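Local coordinates for NADP-dependent alcohol dehydrogenase 6 (Saccharomyces cerevisiae, PDB 1PIW), which reduces aromatic and aliphatic aldehydes to alcohols with NADPH, as a zinc-containing, medium-chain alcohol dehydrogenase of broad substrate range, at residues G234-K239 against F259-K264; I247-S252 against G270-I275; S253-D258 against Q280-S285. All blocks are in the same frame, centred on the assembly; numbering follows the deposited sequence.

Contact 1 (G234-K239 against F259-K264); sequences GDWGEK and FNIMPK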
loop_
_atom_site.group_PDB
_atom_site.type_symbol
_atom_site.label_atom_id
_atom_site.label_comp_id
_atom_site.label_asym_id
_atom_site.label_seq_id
_atom_site.Cartn_x
_atom_site.Cartn_y
_atom_site.Cartn_z
ATOM N N GLY A 234 -24.347 -0.322 6.366
ATOM C CA GLY A 234 -24.327 1.118 6.587
ATOM C C GLY A 234 -22.960 1.729 6.831
ATOM O O GLY A 234 -22.780 2.939 6.709
ATOM N N ASP A 235 -22.004 0.882 7.196
ATOM C CA ASP A 235 -20.621 1.280 7.443
ATOM C C ASP A 235 -19.952 0.116 8.148
ATOM O O ASP A 235 -19.801 0.107 9.375
ATOM C CB ASP A 235 -20.525 2.538 8.314
ATOM C CG ASP A 235 -19.180 3.253 8.157
ATOM O OD1 ASP A 235 -18.124 2.606 8.352
ATOM O OD2 ASP A 235 -19.175 4.461 7.830
ATOM N N TRP A 236 -19.572 -0.880 7.359
ATOM C CA TRP A 236 -18.928 -2.055 7.908
ATOM C C TRP A 236 -17.509 -1.727 8.335
ATOM O O TRP A 236 -16.954 -2.389 9.210
ATOM C CB TRP A 236 -18.910 -3.172 6.879
ATOM C CG TRP A 236 -18.163 -2.815 5.652
ATOM C CD1 TRP A 236 -18.543 -1.928 4.689
ATOM C CD2 TRP A 236 -16.906 -3.354 5.235
ATOM N NE1 TRP A 236 -17.606 -1.885 3.691
ATOM C CE2 TRP A 236 -16.589 -2.753 3.998
ATOM C CE3 TRP A 236 -16.019 -4.288 5.784
ATOM C CZ2 TRP A 236 -15.415 -3.060 3.297
ATOM C CZ3 TRP A 236 -14.862 -4.589 5.093
ATOM C CH2 TRP A 236 -14.569 -3.978 3.860
ATOM N N GLY A 237 -16.918 -0.714 7.707
ATOM C CA GLY A 237 -15.571 -0.326 8.083
ATOM C C GLY A 237 -15.624 0.046 9.551
ATOM O O GLY A 237 -14.801 -0.380 10.360
ATOM N N GLU A 238 -16.630 0.844 9.880
ATOM C CA GLU A 238 -16.880 1.306 11.235
ATOM C C GLU A 238 -17.113 0.108 12.146
ATOM O O GLU A 238 -16.542 0.019 13.232
ATOM C CB GLU A 238 -18.119 2.209 11.222
ATOM C CG GLU A 238 -18.659 2.632 12.572
ATOM C CD GLU A 238 -17.710 3.542 13.308
ATOM O OE1 GLU A 238 -17.196 4.491 12.673
ATOM O OE2 GLU A 238 -17.487 3.312 14.520
ATOM N N LYS A 239 -17.945 -0.822 11.683
ATOM C CA LYS A 239 -18.280 -2.005 12.466
ATOM C C LYS A 239 -17.189 -3.056 12.635
ATOM O O LYS A 239 -17.047 -3.619 13.718
ATOM C CB LYS A 239 -19.532 -2.681 11.904
ATOM C CG LYS A 239 -19.939 -3.925 12.697
ATOM C CD LYS A 239 -21.252 -4.519 12.210
ATOM C CE LYS A 239 -22.410 -3.557 12.404
ATOM N NZ LYS A 239 -23.691 -4.169 11.968
ATOM N N PHE A 259 -13.907 2.646 -1.090
ATOM C CA PHE A 259 -12.531 2.717 -0.635
ATOM C C PHE A 259 -12.295 3.885 0.340
ATOM O O PHE A 259 -11.172 4.378 0.481
ATOM C CB PHE A 259 -11.605 2.833 -1.843
ATOM C CG PHE A 259 -11.572 1.601 -2.696
ATOM C CD1 PHE A 259 -10.880 0.476 -2.281
ATOM C CD2 PHE A 259 -12.241 1.566 -3.917
ATOM C CE1 PHE A 259 -10.852 -0.666 -3.066
ATOM C CE2 PHE A 259 -12.220 0.427 -4.712
ATOM C CZ PHE A 259 -11.523 -0.692 -4.285
ATOM N N ASN A 260 -13.364 4.316 1.008
ATOM C CA ASN A 260 -13.299 5.407 1.975
ATOM C C ASN A 260 -13.683 4.834 3.320
ATOM O O ASN A 260 -13.618 5.514 4.348
ATOM C CB ASN A 260 -14.299 6.504 1.626
ATOM C CG ASN A 260 -14.159 6.986 0.207
ATOM O OD1 ASN A 260 -13.122 7.529 -0.177
ATOM N ND2 ASN A 260 -15.208 6.789 -0.592
ATOM N N ILE A 261 -14.109 3.577 3.295
ATOM C CA ILE A 261 -14.525 2.883 4.502
ATOM C C ILE A 261 -13.590 1.718 4.763
ATOM O O ILE A 261 -13.020 1.592 5.844
ATOM C CB ILE A 261 -15.960 2.326 4.358
ATOM C CG1 ILE A 261 -16.878 3.408 3.804
ATOM C CG2 ILE A 261 -16.487 1.850 5.713
ATOM C CD1 ILE A 261 -18.275 2.921 3.513
ATOM N N MET A 262 -13.418 0.885 3.746
ATOM C CA MET A 262 -12.594 -0.305 3.859
ATOM C C MET A 262 -11.392 -0.189 4.794
ATOM O O MET A 262 -11.151 -1.071 5.627
ATOM C CB MET A 262 -12.128 -0.744 2.479
ATOM C CG MET A 262 -11.826 -2.207 2.412
ATOM S SD MET A 262 -11.173 -2.642 0.821
ATOM C CE MET A 262 -12.639 -2.646 -0.231
ATOM N N PRO A 263 -10.619 0.900 4.676
ATOM C CA PRO A 263 -9.445 1.073 5.538
ATOM C C PRO A 263 -9.684 0.851 7.036
ATOM O O PRO A 263 -8.858 0.244 7.719
ATOM C CB PRO A 263 -9.002 2.486 5.206
ATOM C CG PRO A 263 -9.316 2.566 3.719
ATOM C CD PRO A 263 -10.704 1.981 3.676
ATOM N N LYS A 264 -10.817 1.337 7.537
ATOM C CA LYS A 264 -11.175 1.190 8.949
ATOM C C LYS A 264 -11.077 -0.250 9.468
ATOM O O LYS A 264 -10.619 -0.475 10.588
ATOM C CB LYS A 264 -12.606 1.665 9.204
ATOM C CG LYS A 264 -12.914 3.126 8.947
ATOM C CD LYS A 264 -14.323 3.411 9.480
ATOM C CE LYS A 264 -14.773 4.848 9.255
ATOM N NZ LYS A 264 -14.957 5.163 7.808
#

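Contact 2 (I247-S252 against G270-I275); sequences IVVCAS and GRIVSI. With NAP (NADP nicotinamide-adenine-dinucleotide phosphate), chain E.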
loop_
_atom_site.group_PDB
_atom_site.type_symbol
_atom_site.label_atom_id
_atom_site.label_comp_id
_atom_site.label_asym_id
_atom_site.label_seq_id
_atom_site.Cartn_x
_atom_site.Cartn_y
_atom_site.Cartn_z
ATOM N N ILE A 247 -6.832 -7.612 2.657
ATOM C CA ILE A 247 -8.108 -7.688 1.959
ATOM C C ILE A 247 -7.802 -7.679 0.468
ATOM O O ILE A 247 -7.044 -6.833 -0.009
ATOM C CB ILE A 247 -9.022 -6.488 2.273
ATOM C CG1 ILE A 247 -9.654 -6.653 3.644
ATOM C CG2 ILE A 247 -10.118 -6.373 1.233
ATOM C CD1 ILE A 247 -10.644 -5.559 3.972
ATOM N N VAL A 248 -8.378 -8.625 -0.265
ATOM C CA VAL A 248 -8.161 -8.707 -1.701
ATOM C C VAL A 248 -9.469 -8.365 -2.393
ATOM O O VAL A 248 -10.493 -8.988 -2.128
ATOM C CB VAL A 248 -7.720 -10.130 -2.130
ATOM C CG1 VAL A 248 -7.561 -10.206 -3.619
ATOM C CG2 VAL A 248 -6.414 -10.483 -1.478
ATOM N N VAL A 249 -9.441 -7.363 -3.266
ATOM C CA VAL A 249 -10.640 -6.960 -3.989
ATOM C C VAL A 249 -10.654 -7.675 -5.330
ATOM O O VAL A 249 -9.757 -7.488 -6.147
ATOM C CB VAL A 249 -10.676 -5.442 -4.215
ATOM C CG1 VAL A 249 -11.992 -5.043 -4.875
ATOM C CG2 VAL A 249 -10.508 -4.726 -2.887
ATOM N N CYS A 250 -11.691 -8.484 -5.541
ATOM C CA CYS A 250 -11.840 -9.282 -6.744
ATOM C C CYS A 250 -13.067 -8.960 -7.567
ATOM O O CYS A 250 -13.457 -9.748 -8.429
ATOM C CB CYS A 250 -11.888 -10.753 -6.361
ATOM S SG CYS A 250 -10.558 -11.244 -5.244
ATOM N N ALA A 251 -13.674 -7.810 -7.312
ATOM C CA ALA A 251 -14.868 -7.408 -8.044
ATOM C C ALA A 251 -14.613 -7.171 -9.547
ATOM O O ALA A 251 -13.502 -6.816 -9.942
ATOM C CB ALA A 251 -15.445 -6.155 -7.407
ATOM N N SER A 252 -15.647 -7.379 -10.371
ATOM C CA SER A 252 -15.576 -7.164 -11.828
ATOM C C SER A 252 -15.580 -5.671 -12.138
ATOM O O SER A 252 -15.183 -5.246 -13.229
ATOM C CB SER A 252 -16.782 -7.789 -12.542
ATOM O OG SER A 252 -16.727 -9.199 -12.536
ATOM N N GLY A 270 -2.157 -3.033 8.002
ATOM C CA GLY A 270 -2.940 -3.881 7.117
ATOM C C GLY A 270 -2.759 -3.473 5.672
ATOM O O GLY A 270 -2.321 -2.352 5.386
ATOM N N ARG A 271 -3.108 -4.364 4.752
ATOM C CA ARG A 271 -2.942 -4.053 3.345
ATOM C C ARG A 271 -4.135 -4.430 2.482
ATOM O O ARG A 271 -4.706 -5.518 2.606
ATOM C CB ARG A 271 -1.692 -4.747 2.794
ATOM C CG ARG A 271 -0.435 -4.583 3.638
ATOM C CD ARG A 271 0.751 -5.233 2.943
ATOM N NE ARG A 271 1.901 -5.408 3.823
ATOM C CZ ARG A 271 3.040 -5.996 3.459
ATOM N NH1 ARG A 271 3.194 -6.464 2.228
ATOM N NH2 ARG A 271 4.026 -6.136 4.334
ATOM N N ILE A 272 -4.487 -3.511 1.590
ATOM C CA ILE A 272 -5.578 -3.706 0.664
ATOM C C ILE A 272 -4.967 -3.890 -0.717
ATOM O O ILE A 272 -4.238 -3.033 -1.210
ATOM C CB ILE A 272 -6.526 -2.484 0.679
ATOM C CG1 ILE A 272 -7.006 -2.245 2.116
ATOM C CG2 ILE A 272 -7.708 -2.720 -0.241
ATOM C CD1 ILE A 272 -8.091 -1.201 2.269
ATOM N N VAL A 273 -5.231 -5.037 -1.322
ATOM C CA VAL A 273 -4.726 -5.319 -2.651
ATOM C C VAL A 273 -5.896 -5.648 -3.553
ATOM O O VAL A 273 -6.598 -6.631 -3.349
ATOM C CB VAL A 273 -3.763 -6.507 -2.662
ATOM C CG1 VAL A 273 -3.318 -6.789 -4.083
ATOM C CG2 VAL A 273 -2.572 -6.201 -1.803
ATOM N N SER A 274 -6.106 -4.794 -4.543
ATOM C CA SER A 274 -7.178 -4.962 -5.500
ATOM C C SER A 274 -6.631 -5.797 -6.632
ATOM O O SER A 274 -5.494 -5.621 -7.074
ATOM C CB SER A 274 -7.626 -3.610 -6.017
ATOM O OG SER A 274 -8.182 -3.744 -7.298
ATOM N N ILE A 275 -7.459 -6.709 -7.105
ATOM C CA ILE A 275 -7.076 -7.620 -8.163
ATOM C C ILE A 275 -7.766 -7.330 -9.493
ATOM O O ILE A 275 -7.359 -7.840 -10.542
ATOM C CB ILE A 275 -7.377 -9.063 -7.695
ATOM C CG1 ILE A 275 -6.053 -9.769 -7.397
ATOM C CG2 ILE A 275 -8.324 -9.782 -8.662
ATOM C CD1 ILE A 275 -4.954 -9.500 -8.404
HETATM P PA NAP E . -16.669 -12.941 -12.015
HETATM O O1A NAP E . -16.688 -12.066 -13.132
HETATM O O2A NAP E . -17.136 -14.398 -11.987
HETATM O O5B NAP E . -17.427 -12.208 -10.813
HETATM C C5B NAP E . -16.986 -10.882 -10.413
HETATM C C4B NAP E . -17.643 -10.763 -9.027
HETATM O O4B NAP E . -17.268 -9.430 -8.444
HETATM C C3B NAP E . -19.197 -10.729 -8.995
HETATM O O3B NAP E . -19.666 -12.073 -8.804
HETATM C C2B NAP E . -19.496 -9.783 -7.849
HETATM O O2B NAP E . -19.432 -10.383 -6.560
HETATM C C1B NAP E . -18.402 -8.687 -7.989
HETATM N N9A NAP E . -18.898 -7.583 -8.859
HETATM C C8A NAP E . -19.349 -7.536 -10.167
HETATM N N7A NAP E . -19.720 -6.327 -10.578
HETATM C C5A NAP E . -19.499 -5.526 -9.467
HETATM C C6A NAP E . -19.710 -4.137 -9.289
HETATM N N6A NAP E . -20.187 -3.269 -10.194
HETATM N N1A NAP E . -19.392 -3.589 -8.041
HETATM C C2A NAP E . -18.884 -4.397 -7.013
HETATM N N3A NAP E . -18.666 -5.767 -7.153
HETATM C C4A NAP E . -18.988 -6.291 -8.402
HETATM O O3 NAP E . -15.227 -13.021 -11.399
HETATM P PN NAP E . -13.785 -12.916 -11.990
HETATM O O1N NAP E . -13.685 -13.622 -13.271
HETATM O O2N NAP E . -12.910 -13.376 -10.903
HETATM O O5D NAP E . -13.641 -11.379 -12.244
HETATM C C5D NAP E . -12.619 -10.964 -13.155
HETATM C C4D NAP E . -12.073 -9.667 -12.676
HETATM O O4D NAP E . -10.719 -9.922 -12.229
HETATM C C3D NAP E . -11.966 -8.628 -13.821
HETATM O O3D NAP E . -12.302 -7.297 -13.385
HETATM C C2D NAP E . -10.534 -8.778 -14.280
HETATM O O2D NAP E . -10.027 -7.617 -14.887
HETATM C C1D NAP E . -9.797 -9.112 -13.033
HETATM P P2B NAP E . -20.447 -10.038 -5.368
HETATM O O1X NAP E . -19.900 -8.783 -4.715
HETATM O O2X NAP E . -21.713 -9.815 -6.106
HETATM O O3X NAP E . -20.390 -11.215 -4.449
#

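Contact 3 (S253-D258 against Q280-S285); sequences SLTDID and QHEMLS. With NAP (NADP nicotinamide-adenine-dinucleotide phosphate), chain E.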
loop_
_atom_site.group_PDB
_atom_site.type_symbol
_atom_site.label_atom_id
_atom_site.label_comp_id
_atom_site.label_asym_id
_atom_site.label_seq_id
_atom_site.Cartn_x
_atom_site.Cartn_y
_atom_site.Cartn_z
ATOM N N SER A 253 -16.066 -4.889 -11.177
ATOM C CA SER A 253 -16.135 -3.441 -11.293
ATOM C C SER A 253 -15.787 -2.874 -9.921
ATOM O O SER A 253 -15.709 -3.626 -8.942
ATOM C CB SER A 253 -17.538 -3.007 -11.723
ATOM O OG SER A 253 -17.604 -1.608 -11.931
ATOM N N LEU A 254 -15.559 -1.562 -9.847
ATOM C CA LEU A 254 -15.194 -0.915 -8.584
ATOM C C LEU A 254 -16.196 0.139 -8.139
ATOM O O LEU A 254 -15.995 0.809 -7.117
ATOM C CB LEU A 254 -13.810 -0.268 -8.695
ATOM C CG LEU A 254 -12.618 -1.216 -8.796
ATOM C CD1 LEU A 254 -11.348 -0.408 -8.682
ATOM C CD2 LEU A 254 -12.683 -2.272 -7.695
ATOM N N THR A 255 -17.270 0.271 -8.912
ATOM C CA THR A 255 -18.325 1.243 -8.647
ATOM C C THR A 255 -19.039 0.960 -7.322
ATOM O O THR A 255 -19.306 1.876 -6.547
ATOM C CB THR A 255 -19.334 1.259 -9.818
ATOM O OG1 THR A 255 -19.906 -0.046 -9.987
ATOM C CG2 THR A 255 -18.626 1.662 -11.116
ATOM N N ASP A 256 -19.350 -0.305 -7.060
ATOM C CA ASP A 256 -19.997 -0.670 -5.800
ATOM C C ASP A 256 -18.923 -1.115 -4.799
ATOM O O ASP A 256 -18.955 -2.244 -4.309
ATOM C CB ASP A 256 -21.002 -1.817 -6.004
ATOM C CG ASP A 256 -22.307 -1.362 -6.653
ATOM O OD1 ASP A 256 -23.154 -2.242 -6.949
ATOM O OD2 ASP A 256 -22.485 -0.138 -6.861
ATOM N N ILE A 257 -17.963 -0.233 -4.518
ATOM C CA ILE A 257 -16.881 -0.529 -3.576
ATOM C C ILE A 257 -16.443 0.775 -2.916
ATOM O O ILE A 257 -15.937 1.673 -3.592
ATOM C CB ILE A 257 -15.635 -1.132 -4.271
ATOM C CG1 ILE A 257 -16.011 -2.359 -5.114
ATOM C CG2 ILE A 257 -14.603 -1.499 -3.211
ATOM C CD1 ILE A 257 -16.278 -3.616 -4.317
ATOM N N ASP A 258 -16.619 0.878 -1.601
ATOM C CA ASP A 258 -16.254 2.102 -0.904
ATOM C C ASP A 258 -14.845 2.104 -0.327
ATOM O O ASP A 258 -14.610 1.639 0.791
ATOM C CB ASP A 258 -17.257 2.398 0.208
ATOM C CG ASP A 258 -17.239 3.850 0.624
ATOM O OD1 ASP A 258 -16.169 4.331 1.051
ATOM O OD2 ASP A 258 -18.293 4.513 0.518
ATOM N N GLN A 280 -12.492 0.122 -19.165
ATOM C CA GLN A 280 -11.511 1.175 -19.365
ATOM C C GLN A 280 -11.985 2.504 -18.781
ATOM O O GLN A 280 -11.183 3.400 -18.530
ATOM C CB GLN A 280 -11.268 1.346 -20.853
ATOM C CG GLN A 280 -12.466 1.924 -21.555
ATOM C CD GLN A 280 -12.450 1.658 -23.026
ATOM O OE1 GLN A 280 -11.452 1.909 -23.696
ATOM N NE2 GLN A 280 -13.566 1.151 -23.552
ATOM N N HIS A 281 -13.291 2.634 -18.569
ATOM C CA HIS A 281 -13.854 3.869 -18.031
ATOM C C HIS A 281 -14.180 3.789 -16.548
ATOM O O HIS A 281 -15.350 3.822 -16.159
ATOM C CB HIS A 281 -15.116 4.260 -18.809
ATOM C CG HIS A 281 -14.876 4.474 -20.269
ATOM N ND1 HIS A 281 -14.066 5.480 -20.748
ATOM C CD2 HIS A 281 -15.304 3.785 -21.354
ATOM C CE1 HIS A 281 -14.001 5.400 -22.065
ATOM N NE2 HIS A 281 -14.743 4.380 -22.457
ATOM N N GLU A 282 -13.142 3.686 -15.730
ATOM C CA GLU A 282 -13.303 3.618 -14.283
ATOM C C GLU A 282 -11.968 3.890 -13.605
ATOM O O GLU A 282 -10.901 3.571 -14.137
ATOM C CB GLU A 282 -13.799 2.237 -13.837
ATOM C CG GLU A 282 -15.244 1.902 -14.163
ATOM C CD GLU A 282 -15.742 0.695 -13.384
ATOM O OE1 GLU A 282 -16.857 0.223 -13.675
ATOM O OE2 GLU A 282 -15.022 0.224 -12.476
ATOM N N MET A 283 -12.039 4.473 -12.418
ATOM C CA MET A 283 -10.841 4.775 -11.655
ATOM C C MET A 283 -10.930 4.153 -10.254
ATOM O O MET A 283 -11.991 3.689 -9.822
ATOM C CB MET A 283 -10.668 6.296 -11.539
ATOM C CG MET A 283 -10.624 7.037 -12.869
ATOM S SD MET A 283 -9.190 6.618 -13.859
ATOM C CE MET A 283 -7.880 7.208 -12.787
ATOM N N LEU A 284 -9.804 4.115 -9.556
ATOM C CA LEU A 284 -9.792 3.601 -8.198
ATOM C C LEU A 284 -9.806 4.885 -7.356
ATOM O O LEU A 284 -8.779 5.558 -7.211
ATOM C CB LEU A 284 -8.523 2.771 -7.955
ATOM C CG LEU A 284 -8.384 2.108 -6.583
ATOM C CD1 LEU A 284 -9.689 1.444 -6.208
ATOM C CD2 LEU A 284 -7.249 1.101 -6.605
ATOM N N SER A 285 -10.977 5.240 -6.827
ATOM C CA SER A 285 -11.112 6.470 -6.049
ATOM C C SER A 285 -11.308 6.332 -4.537
ATOM O O SER A 285 -12.023 5.444 -4.051
ATOM C CB SER A 285 -12.245 7.314 -6.630
ATOM O OG SER A 285 -11.953 7.700 -7.961
HETATM P PA NAP E . -16.669 -12.941 -12.015
HETATM O O1A NAP E . -16.688 -12.066 -13.132
HETATM O O2A NAP E . -17.136 -14.398 -11.987
HETATM O O5B NAP E . -17.427 -12.208 -10.813
HETATM C C5B NAP E . -16.986 -10.882 -10.413
HETATM C C4B NAP E . -17.643 -10.763 -9.027
HETATM O O4B NAP E . -17.268 -9.430 -8.444
HETATM C C3B NAP E . -19.197 -10.729 -8.995
HETATM O O3B NAP E . -19.666 -12.073 -8.804
HETATM C C2B NAP E . -19.496 -9.783 -7.849
HETATM O O2B NAP E . -19.432 -10.383 -6.560
HETATM C C1B NAP E . -18.402 -8.687 -7.989
HETATM N N9A NAP E . -18.898 -7.583 -8.859
HETATM C C8A NAP E . -19.349 -7.536 -10.167
HETATM N N7A NAP E . -19.720 -6.327 -10.578
HETATM C C5A NAP E . -19.499 -5.526 -9.467
HETATM C C6A NAP E . -19.710 -4.137 -9.289
HETATM N N6A NAP E . -20.187 -3.269 -10.194
HETATM N N1A NAP E . -19.392 -3.589 -8.041
HETATM C C2A NAP E . -18.884 -4.397 -7.013
HETATM N N3A NAP E . -18.666 -5.767 -7.153
HETATM C C4A NAP E . -18.988 -6.291 -8.402
HETATM O O3 NAP E . -15.227 -13.021 -11.399
HETATM P PN NAP E . -13.785 -12.916 -11.990
HETATM O O1N NAP E . -13.685 -13.622 -13.271
HETATM O O2N NAP E . -12.910 -13.376 -10.903
HETATM O O5D NAP E . -13.641 -11.379 -12.244
HETATM C C5D NAP E . -12.619 -10.964 -13.155
HETATM C C4D NAP E . -12.073 -9.667 -12.676
HETATM O O4D NAP E . -10.719 -9.922 -12.229
HETATM C C3D NAP E . -11.966 -8.628 -13.821
HETATM O O3D NAP E . -12.302 -7.297 -13.385
HETATM C C2D NAP E . -10.534 -8.778 -14.280
HETATM O O2D NAP E . -10.027 -7.617 -14.887
HETATM C C1D NAP E . -9.797 -9.112 -13.033
HETATM P P2B NAP E . -20.447 -10.038 -5.368
HETATM O O1X NAP E . -19.900 -8.783 -4.715
HETATM O O2X NAP E . -21.713 -9.815 -6.106
HETATM O O3X NAP E . -20.390 -11.215 -4.449
#

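Contact 1 (G234-K239 against F259-K264)
Trp236 and Met262 lie side by side, their side chains running the same way. The six-membered part of the indole meets the thioether chain: Trp236 CH2 is 3.6 Å from Met262 CG. The approach to the ring is oblique. Trp236 takes the less common first torsion, with CG between its own N and carbonyl carbon (chi1 61°). The end of the ring is thereby brought near Met262. Phe244 packs on Trp236 as well, and Met262 reaches on to Ile247 and Val249 of strand 244-249.

Ile261 uses its CG2 branch. That methyl lies opposite the backbone N of its own residue and comes to 3.3 Å from Gly237 N. Gly237 has no side chain, so its bare backbone is what Ile261 and Lys264 touch. Lys264 lays its aliphatic chain along that turn of helix: Lys264 CB is 3.2 Å from Gly237 O, and Lys264 CD is 3.5 Å from Glu238 N. The chain is straight until its last torsion, where it bends. Its ammonium group ends near the Asp235 carboxylate, beyond salt-bridge distance. The Lys264 and Asp235 side chains cross at about a right angle.

Asp235 sits at the N-cap of helix 236-239. Its OD1 accepts from Glu238 N at 2.8 Å, although the position of OD1 is less certain.

The two segments share neither a hydrogen bond nor a salt bridge. They join a short helix of the coenzyme domain to the loop that follows strand 244-249, chiefly by apolar contact. The charge of Lys264 probably adds a modest attraction to the capping carboxylate, at the more open edge of a buried Trp-Met core.

Contact 2 (I247-S252 against G270-I275)
Val273 O receives two groups from the neighbouring strand. Val249 N donates a hydrogen bond of 2.9 Å, its nitrogen standing 27° off the carbonyl plane, and the CA-H of Val248 makes a weaker contact. This is the parallel sheet of the Rossmann fold, where strands 244-249 and 270-274 run side by side in the coenzyme domain. Ile247 pairs with Ile272, Val248 with Val273 and Val249 with Ser274. Ile247 N donates to Arg271 O, and Val273 N returns a bond of 2.9 Å to Ile247 O. Ile275 N continues the ladder to Val249 O.

Side chains alternate between the two faces. On one, Val248 CG1, placed opposite its backbone N (chi1 177°), lies alongside Ile275 CG1 at 4.1 Å. Helix 161-174 covers this face through Val168 and Leu172. On the other, Val249 CG2 meets Ile272 CG2 at 4.3 Å, and Met266 packs on Ile247 and Ile272.

Beyond the last strand residues the chain reaches NADP. Cys250, Ser252 and Ile275 are known binding residues. Ala251 CB lies 3.3 Å from N3A of the adenine, and Ser252 N donates to the ribose oxygen O4B of NADP at 3.2 Å.

Contact 3 (S253-D258 against Q280-S285)
The carboxylate of Glu282 faces Ser253 and Leu254 with both oxygens. Ser253 OG donates at 2.6 Å to Glu282 OE1, which accepts with its syn lone pair. Leu254 N donates to Glu282 OE2 at 3.2 Å, also from the syn side and 16° out of the carboxylate plane. The group has one bond on each oxygen, which should restrain its rotation. Glu282 reaches this far because its chain is extended beyond CG (chi2 -165°). Thr255 crosses that chain at about a right angle and rests its methyl CG2 3.4 Å from Glu282 OE1.

The other branch of Thr255 serves the coenzyme. Its OG1 lies between the backbone N and carbonyl carbon (chi1 59°) and accepts from N6A of the NADP adenine at 3.2 Å. Asp256 N adds a weak bond to N1A of NADP. Glu282 thus probably acts as a second-shell residue, holding Ser253 and Leu254 beside the adenine contacts.

Beside these bonds, Leu254 and Leu284 meet obliquely, methyl to methyl, with 3.5 Å between Leu254 CD1 and Leu284 CD1. Phe259 packs on both leucines. The loop after strand 244-249 is thus joined to the start of strand 284-286. Leu284 and Ser285 of that strand form an antiparallel ladder with a strand of the second subunit.

From the N-terminal side, the chain passes helix 236-239, strand 244-249 and the adenine loop 253-258 before any contact closes. Contact 1 closes first, when 259-264 returns to the helix. Contact 2 closes next, as strand 270-274 pairs beside strand 244-249. Contact 3 closes last, at 280-285. Their segments alternate, so each contact crosses the other two and none encloses another. Met262 of contact 1 packs on Ile272 of contact 2 and on Ile257 of contact 3. Together they tie a peripheral helix, the central parallel sheet and the dimer-facing strand. Contacts 2 and 3 both touch NADP, and contact 1 lies behind them.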